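Local structure of Myo-inositol 2-dehydrogenase (Thermotoga maritima, 3EZY) at residues Glu79-Cys84 and Asp105-Glu110; Leu99-Val104 and Asp308-Leu313; Pro158-Ile163 and Asp201-Lys206. The protein catalyses the NAD(+)-dependent oxidation of myo-inositol to 2-keto-myo-inositol (scyllo-inosose), probably as part of a myo-inositol degradation pathway. One frame throughout, in Å; residues are numbered along the deposited sequence.

Contact 1: residues Glu79-Cys84 and Asp105-Glu110; sequences ELVIAC and DRMIEE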
# COMPACT_ATOMS: atom_id res chain seq x y z
N GLU A 79 -19.34 27.40 -34.21
CA GLU A 79 -19.76 28.77 -34.47
C GLU A 79 -19.08 29.79 -33.55
O GLU A 79 -18.60 30.82 -34.02
CB GLU A 79 -21.27 28.92 -34.35
CG GLU A 79 -21.67 30.42 -34.43
CD GLU A 79 -23.11 30.67 -33.97
OE1 GLU A 79 -23.45 31.84 -33.66
OE2 GLU A 79 -23.88 29.68 -33.90
N LEU A 80 -19.06 29.53 -32.26
CA LEU A 80 -18.46 30.43 -31.31
C LEU A 80 -16.98 30.57 -31.48
O LEU A 80 -16.46 31.68 -31.39
CB LEU A 80 -18.79 30.03 -29.87
CG LEU A 80 -20.30 30.12 -29.60
CD1 LEU A 80 -20.66 29.55 -28.24
CD2 LEU A 80 -20.73 31.62 -29.76
N VAL A 81 -16.27 29.46 -31.70
CA VAL A 81 -14.81 29.57 -31.84
C VAL A 81 -14.45 30.33 -33.14
O VAL A 81 -13.50 31.11 -33.18
CB VAL A 81 -14.15 28.17 -31.83
CG1 VAL A 81 -12.69 28.26 -32.41
CG2 VAL A 81 -14.14 27.59 -30.41
N ILE A 82 -15.19 30.09 -34.21
CA ILE A 82 -14.89 30.84 -35.46
C ILE A 82 -15.19 32.35 -35.30
O ILE A 82 -14.44 33.20 -35.77
CB ILE A 82 -15.63 30.24 -36.68
CG1 ILE A 82 -15.09 28.83 -36.95
CG2 ILE A 82 -15.47 31.18 -37.94
CD1 ILE A 82 -15.89 28.05 -37.94
N ALA A 83 -16.27 32.65 -34.60
CA ALA A 83 -16.61 34.00 -34.18
C ALA A 83 -15.51 34.65 -33.32
O ALA A 83 -15.18 35.83 -33.50
CB ALA A 83 -17.97 33.99 -33.41
N CYS A 84 -14.91 33.92 -32.38
CA CYS A 84 -13.74 34.50 -31.69
C CYS A 84 -12.61 34.83 -32.68
O CYS A 84 -11.92 35.84 -32.53
CB CYS A 84 -13.17 33.58 -30.59
SG CYS A 84 -14.30 33.23 -29.25
N ASP A 105 -11.72 21.20 -38.69
CA ASP A 105 -10.74 21.75 -39.67
C ASP A 105 -10.99 23.25 -39.86
O ASP A 105 -10.07 24.05 -39.91
CB ASP A 105 -10.78 20.98 -41.02
CG ASP A 105 -10.04 19.62 -40.96
OD1 ASP A 105 -9.03 19.51 -40.20
OD2 ASP A 105 -10.47 18.65 -41.65
N ARG A 106 -12.24 23.65 -39.92
CA ARG A 106 -12.56 25.07 -40.06
C ARG A 106 -12.15 25.91 -38.85
O ARG A 106 -11.60 27.02 -38.99
CB ARG A 106 -14.05 25.28 -40.33
CG ARG A 106 -14.36 25.60 -41.78
CD ARG A 106 -15.43 26.68 -41.87
NE ARG A 106 -14.85 28.02 -41.97
CZ ARG A 106 -15.57 29.14 -41.94
NH1 ARG A 106 -16.89 29.06 -41.81
NH2 ARG A 106 -14.98 30.33 -42.04
N MET A 107 -12.40 25.38 -37.65
CA MET A 107 -12.00 26.03 -36.38
C MET A 107 -10.49 26.30 -36.35
O MET A 107 -10.02 27.41 -36.07
CB MET A 107 -12.44 25.12 -35.20
CG MET A 107 -13.99 24.98 -35.01
SD MET A 107 -14.59 23.56 -33.99
CE MET A 107 -14.27 24.28 -32.38
N ILE A 108 -9.71 25.27 -36.65
CA ILE A 108 -8.26 25.40 -36.74
C ILE A 108 -7.82 26.39 -37.84
O ILE A 108 -7.01 27.26 -37.59
CB ILE A 108 -7.63 24.02 -37.01
CG1 ILE A 108 -7.76 23.10 -35.78
CG2 ILE A 108 -6.18 24.16 -37.47
CD1 ILE A 108 -7.52 21.60 -36.10
N GLU A 109 -8.37 26.26 -39.05
CA GLU A 109 -8.09 27.25 -40.13
C GLU A 109 -8.33 28.72 -39.76
O GLU A 109 -7.48 29.58 -39.96
CB GLU A 109 -8.99 26.96 -41.32
CG GLU A 109 -8.32 27.10 -42.67
CD GLU A 109 -8.10 25.72 -43.33
OE1 GLU A 109 -8.82 24.76 -42.93
OE2 GLU A 109 -7.22 25.60 -44.25
N GLU A 110 -9.52 29.02 -39.24
CA GLU A 110 -9.88 30.42 -38.90
C GLU A 110 -9.07 31.02 -37.76
O GLU A 110 -8.63 32.18 -37.83
CB GLU A 110 -11.37 30.53 -38.62
CG GLU A 110 -12.20 30.00 -39.76
CD GLU A 110 -12.30 31.02 -40.88
OE1 GLU A 110 -12.35 32.22 -40.56
OE2 GLU A 110 -12.31 30.64 -42.08
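Ile82 packs against one side of helix 101-114 and reaches Arg106, Met107 and Glu110, while its neighbour Val81 meets the end of the Met107 side chain. The two short helical segments run nearly parallel, their axes 9.0 Å apart and inclined by 12°, with the CA atoms of Ile82 and Met107 closest at 5.7 Å. The two branches of Ile82 have different tasks. CG1 stands anti to the carbonyl carbon (chi1 -65°) and the chain continues extended, which carries Ile82 CD1 to 4.1 Å from Arg106 CB; the shorter branch, Ile82 CG2, lies 3.9 Å from Glu110 CG. Met107 also leaves its helix with CG anti to the carbonyl carbon, but turns at its last torsion (chi3 79°), and this bend brings Met107 CE against Val81, 3.9 Å from Val81 CG2 and equally far from Val81 CB, the two side chains roughly perpendicular. In one of two modelled conformers, so with less certainty, Ile82 CD1 sits over one face of the Arg106 guanidinium, near its rim. In that conformer Arg106 NH2 gives Glu110 OE2 a nearly straight hydrogen bond of 2.7 Å, part of a salt bridge; the carboxylate oxygen lies at the guanidinium edge but is itself approached from above its own plane. Val81 also touches Val91 and Cys93 of strand 90-94. Two near-parallel helices side by side over a parallel sheet, joined through the strand between them, are characteristic of successive right-handed beta-alpha-beta crossovers in the NAD-binding Rossmann fold.

Contact 2: residues Leu99-Val104 and Asp308-Leu313; sequences LNLADV and DGKMAL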
# COMPACT_ATOMS: atom_id res chain seq x y z
N LEU A 99 -17.93 17.26 -32.77
CA LEU A 99 -18.00 15.88 -33.20
C LEU A 99 -17.90 15.79 -34.70
O LEU A 99 -17.92 14.70 -35.23
CB LEU A 99 -19.29 15.20 -32.74
CG LEU A 99 -19.52 15.36 -31.23
CD1 LEU A 99 -20.92 14.90 -30.76
CD2 LEU A 99 -18.41 14.77 -30.43
N ASN A 100 -17.77 16.93 -35.38
CA ASN A 100 -17.75 16.96 -36.84
C ASN A 100 -16.38 17.34 -37.36
O ASN A 100 -15.90 18.46 -37.18
CB ASN A 100 -18.80 17.95 -37.34
CG ASN A 100 -18.88 17.99 -38.84
OD1 ASN A 100 -18.03 18.58 -39.50
ND2 ASN A 100 -19.91 17.34 -39.39
N LEU A 101 -15.71 16.41 -38.02
CA LEU A 101 -14.35 16.65 -38.44
C LEU A 101 -14.16 17.89 -39.30
O LEU A 101 -13.14 18.54 -39.21
CB LEU A 101 -13.83 15.46 -39.22
CG LEU A 101 -12.39 15.71 -39.65
CD1 LEU A 101 -11.54 15.78 -38.38
CD2 LEU A 101 -11.89 14.60 -40.61
N ALA A 102 -15.14 18.20 -40.15
CA ALA A 102 -15.00 19.35 -41.05
C ALA A 102 -15.06 20.61 -40.20
O ALA A 102 -14.25 21.49 -40.36
CB ALA A 102 -16.12 19.34 -42.12
N ASP A 103 -15.98 20.66 -39.26
CA ASP A 103 -15.97 21.78 -38.30
C ASP A 103 -14.65 21.98 -37.57
O ASP A 103 -14.19 23.10 -37.36
CB ASP A 103 -17.12 21.63 -37.30
CG ASP A 103 -18.46 21.96 -37.92
OD1 ASP A 103 -18.48 22.66 -38.95
OD2 ASP A 103 -19.51 21.53 -37.38
N VAL A 104 -14.02 20.89 -37.15
CA VAL A 104 -12.74 21.04 -36.47
C VAL A 104 -11.70 21.62 -37.42
O VAL A 104 -10.88 22.44 -37.02
CB VAL A 104 -12.23 19.67 -35.90
CG1 VAL A 104 -10.83 19.82 -35.34
CG2 VAL A 104 -13.20 19.19 -34.83
N ASP A 308 -4.46 18.73 -31.39
CA ASP A 308 -4.68 17.69 -30.36
C ASP A 308 -6.16 17.29 -30.33
O ASP A 308 -6.47 16.12 -30.29
CB ASP A 308 -4.23 18.19 -28.96
CG ASP A 308 -2.70 18.33 -28.84
OD1 ASP A 308 -1.96 17.46 -29.31
OD2 ASP A 308 -2.23 19.30 -28.21
N GLY A 309 -7.06 18.28 -30.34
CA GLY A 309 -8.50 18.04 -30.44
C GLY A 309 -8.83 17.21 -31.68
O GLY A 309 -9.58 16.24 -31.62
N LYS A 310 -8.26 17.57 -32.83
CA LYS A 310 -8.52 16.81 -34.06
C LYS A 310 -8.07 15.33 -33.99
O LYS A 310 -8.81 14.41 -34.41
CB LYS A 310 -7.81 17.50 -35.24
CG LYS A 310 -8.19 16.90 -36.59
CD LYS A 310 -7.59 17.74 -37.71
CE LYS A 310 -7.69 17.05 -39.07
NZ LYS A 310 -6.88 17.85 -40.07
N MET A 311 -6.86 15.09 -33.52
CA MET A 311 -6.35 13.71 -33.46
C MET A 311 -7.19 12.81 -32.55
O MET A 311 -7.49 11.65 -32.88
CB MET A 311 -4.89 13.71 -32.99
CG MET A 311 -3.91 14.43 -33.96
SD MET A 311 -3.85 13.64 -35.62
CE MET A 311 -4.08 11.86 -35.18
N ALA A 312 -7.58 13.32 -31.40
CA ALA A 312 -8.44 12.55 -30.50
C ALA A 312 -9.76 12.19 -31.18
O ALA A 312 -10.28 11.10 -31.01
CB ALA A 312 -8.70 13.33 -29.24
N LEU A 313 -10.33 13.13 -31.92
CA LEU A 313 -11.58 12.87 -32.65
C LEU A 313 -11.38 11.81 -33.73
O LEU A 313 -12.22 10.94 -33.90
CB LEU A 313 -12.13 14.15 -33.30
CG LEU A 313 -13.41 13.99 -34.15
CD1 LEU A 313 -14.57 13.43 -33.31
CD2 LEU A 313 -13.85 15.37 -34.78
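Asn100 OD1 is gripped by two backbone N-H groups of the helix it caps, while the Asn100 carbonyl carbon lies against Leu313 CD2 across the contact. Asp103 N donates to Asn100 OD1 at 2.9 Å, fairly straight and onto a lone pair in the carbonyl plane; the bond from Ala102 N to the same oxygen is weak and strongly bent. The Asn100 amide is turned back over the first helical turn because its CG lies trans to the backbone N (chi1 -178°), the classic N-cap arrangement. Leu313 sets its CD2 methyl against this helix start: Leu313 CD2 lies 3.9 Å from Leu101 N and equally far from Val104 CG2, so backbone and side chain together form its seat. Val104 and Leu313 lie alongside each other, pointing opposite ways. The other Val104 methyl, CG1, is 3.8 Å from Lys310 CB. Lys310 is fully extended, and its aliphatic part runs past Leu101, whose CD1 lies 4.0 Å from Lys310 CG, before the ammonium reaches a salt bridge with OD1 of Asp105, the residue after Val104. Leu99 O is bound by Tyr317 OH, a second tie between the two parts of the chain. The arrangement is an Asn N-cap at the start of helix 101-114 in the Rossmann domain, packed against helix 306-325, which the chain reaches after the C-terminal domain's sheet.

Contact 3: residues Pro158-Ile163 and Asp201-Lys206; sequences PPLDYI and DEEIGK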
# COMPACT_ATOMS: atom_id res chain seq x y z
N PRO A 158 -24.05 9.56 -17.91
CA PRO A 158 -24.84 10.80 -18.07
C PRO A 158 -26.30 10.47 -18.43
O PRO A 158 -26.64 9.29 -18.61
CB PRO A 158 -24.19 11.50 -19.25
CG PRO A 158 -23.33 10.52 -19.92
CD PRO A 158 -23.09 9.35 -19.01
N PRO A 159 -27.18 11.49 -18.49
CA PRO A 159 -28.57 11.10 -18.78
C PRO A 159 -28.74 10.64 -20.24
O PRO A 159 -27.98 11.03 -21.11
CB PRO A 159 -29.39 12.35 -18.43
CG PRO A 159 -28.42 13.50 -18.32
CD PRO A 159 -27.04 12.89 -18.04
N LEU A 160 -29.70 9.77 -20.47
CA LEU A 160 -30.02 9.30 -21.80
C LEU A 160 -30.05 10.38 -22.87
O LEU A 160 -29.48 10.21 -23.94
CB LEU A 160 -31.36 8.59 -21.78
CG LEU A 160 -31.39 7.08 -21.88
CD1 LEU A 160 -30.10 6.43 -21.36
CD2 LEU A 160 -32.63 6.60 -21.11
N ASP A 161 -30.77 11.46 -22.62
CA ASP A 161 -30.89 12.57 -23.57
C ASP A 161 -29.51 12.94 -24.11
O ASP A 161 -29.31 13.19 -25.29
CB ASP A 161 -31.40 13.82 -22.84
CG ASP A 161 -32.86 13.75 -22.52
OD1 ASP A 161 -33.48 12.68 -22.79
OD2 ASP A 161 -33.38 14.77 -22.00
N TYR A 162 -28.58 13.05 -23.18
CA TYR A 162 -27.25 13.48 -23.52
C TYR A 162 -26.56 12.36 -24.31
O TYR A 162 -25.86 12.62 -25.31
CB TYR A 162 -26.49 13.87 -22.23
CG TYR A 162 -25.01 14.13 -22.47
CD1 TYR A 162 -24.58 15.39 -22.81
CD2 TYR A 162 -24.08 13.09 -22.43
CE1 TYR A 162 -23.24 15.63 -23.06
CE2 TYR A 162 -22.71 13.33 -22.68
CZ TYR A 162 -22.32 14.59 -23.00
OH TYR A 162 -21.01 14.89 -23.26
N ILE A 163 -26.76 11.12 -23.90
CA ILE A 163 -26.08 10.00 -24.55
C ILE A 163 -26.43 9.95 -26.04
O ILE A 163 -25.54 9.79 -26.89
CB ILE A 163 -26.36 8.66 -23.84
CG1 ILE A 163 -25.66 8.65 -22.47
CG2 ILE A 163 -25.87 7.47 -24.68
CD1 ILE A 163 -25.65 7.25 -21.80
N ASP A 201 -26.74 -0.39 -18.51
CA ASP A 201 -28.13 0.05 -18.75
C ASP A 201 -28.61 -0.29 -20.17
O ASP A 201 -28.14 0.29 -21.14
CB ASP A 201 -28.24 1.56 -18.49
CG ASP A 201 -29.64 2.13 -18.83
OD1 ASP A 201 -30.60 1.37 -19.09
OD2 ASP A 201 -29.76 3.38 -18.85
N GLU A 202 -29.57 -1.21 -20.29
CA GLU A 202 -30.13 -1.58 -21.60
C GLU A 202 -30.57 -0.37 -22.44
O GLU A 202 -30.54 -0.44 -23.67
CB GLU A 202 -31.28 -2.58 -21.43
CG GLU A 202 -32.55 -1.89 -20.96
CD GLU A 202 -33.72 -2.86 -20.78
OE1 GLU A 202 -34.67 -2.50 -20.05
OE2 GLU A 202 -33.67 -3.98 -21.36
N GLU A 203 -30.92 0.74 -21.80
CA GLU A 203 -31.31 1.96 -22.54
C GLU A 203 -30.17 2.54 -23.38
O GLU A 203 -30.40 3.04 -24.49
CB GLU A 203 -31.87 3.04 -21.60
CG GLU A 203 -33.25 2.72 -20.99
CD GLU A 203 -34.36 2.53 -22.06
OE1 GLU A 203 -34.50 3.36 -23.00
OE2 GLU A 203 -35.09 1.51 -21.95
N ILE A 204 -28.94 2.47 -22.86
CA ILE A 204 -27.78 2.89 -23.60
C ILE A 204 -27.69 2.05 -24.86
O ILE A 204 -27.37 2.57 -25.94
CB ILE A 204 -26.51 2.83 -22.69
CG1 ILE A 204 -26.65 3.87 -21.57
CG2 ILE A 204 -25.23 3.03 -23.47
CD1 ILE A 204 -25.82 3.57 -20.34
N GLY A 205 -27.96 0.76 -24.74
CA GLY A 205 -27.90 -0.14 -25.90
C GLY A 205 -28.96 0.19 -26.94
O GLY A 205 -28.69 0.20 -28.15
N LYS A 206 -30.16 0.49 -26.45
CA LYS A 206 -31.30 0.83 -27.30
C LYS A 206 -31.04 2.15 -28.03
O LYS A 206 -31.45 2.34 -29.18
CB LYS A 206 -32.59 0.83 -26.47
CG LYS A 206 -33.04 -0.60 -26.18
CD LYS A 206 -33.88 -0.72 -24.90
CE LYS A 206 -35.09 0.19 -24.94
NZ LYS A 206 -36.25 -0.34 -24.14
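Two short helices, 160-164 and 202-206, face each other without a backbone hydrogen bond between the segments, their nearest CA atoms being those of Leu160 and Ile204 at 7.0 Å. Leu160 leans its isobutyl end over Glu203, the two side chains roughly perpendicular: Leu160 CD2 is 3.7 Å from Glu203 CB, and CD1 comes almost as close to that carbon. Both Leu160 torsions lie away from the staggered positions (chi1 -106°, chi2 26°), a shape that would be strained if the model is exact, and with it the forked end straddles Glu203 CB. Leu160 CD1 also comes to 4.0 Å from Asp201 OD2, a contact between a methyl and a carboxylate oxygen. Next to this pair Ile163 lies crosswise to Ile204, and Ile163 CD1 presses closely on Ile204 CG1 at 3.5 Å; Asp209 touches both isoleucines. Asp201 and Glu203 spend their carboxylates within their own segment. Asp201 caps the helix, its OD1 accepting from Glu203 N at 2.8 Å from above the carboxylate plane, while Glu203 OE2 takes a salt bridge from Lys206 NZ at 3.1 Å on its syn side, tilted 28° out of the carboxylate plane. Replacing Leu160 by an alanine removes both methyls and is likely to open a gap beside Glu203 CB, leaving that chain without its apolar backing. The pairing joins two peripheral helices of the C-terminal alpha/beta domain: helix 160-164 comes after strand 145-153, and helix 202-206, with its Asp N-cap, lies in the connection between the antiparallel strands 189-197 and 212-219 of the mixed sheet characteristic of this domain.

In the fold
Contacts 1 and 2 share helix 101-114 and lie on the same side of the chain's centre, their own centres about 12 Å apart. They touch directly, through the Asp105-Lys310 salt bridge and through Ile108 packing on the Lys310 chain. Helix 101-114 packs on helix 77-86 in contact 1 and, by its own first turn, on helix 306-325 in contact 2. Contact 3 lies apart in the C-terminal domain, its centre about 31 Å from that of contact 1 and 24 Å from that of contact 2. Along the chain it follows contact 1 and falls between the two halves of contact 2. The chain thus leaves the Rossmann domain, builds the mixed-sheet domain, and returns to the Rossmann domain through helix 306-325.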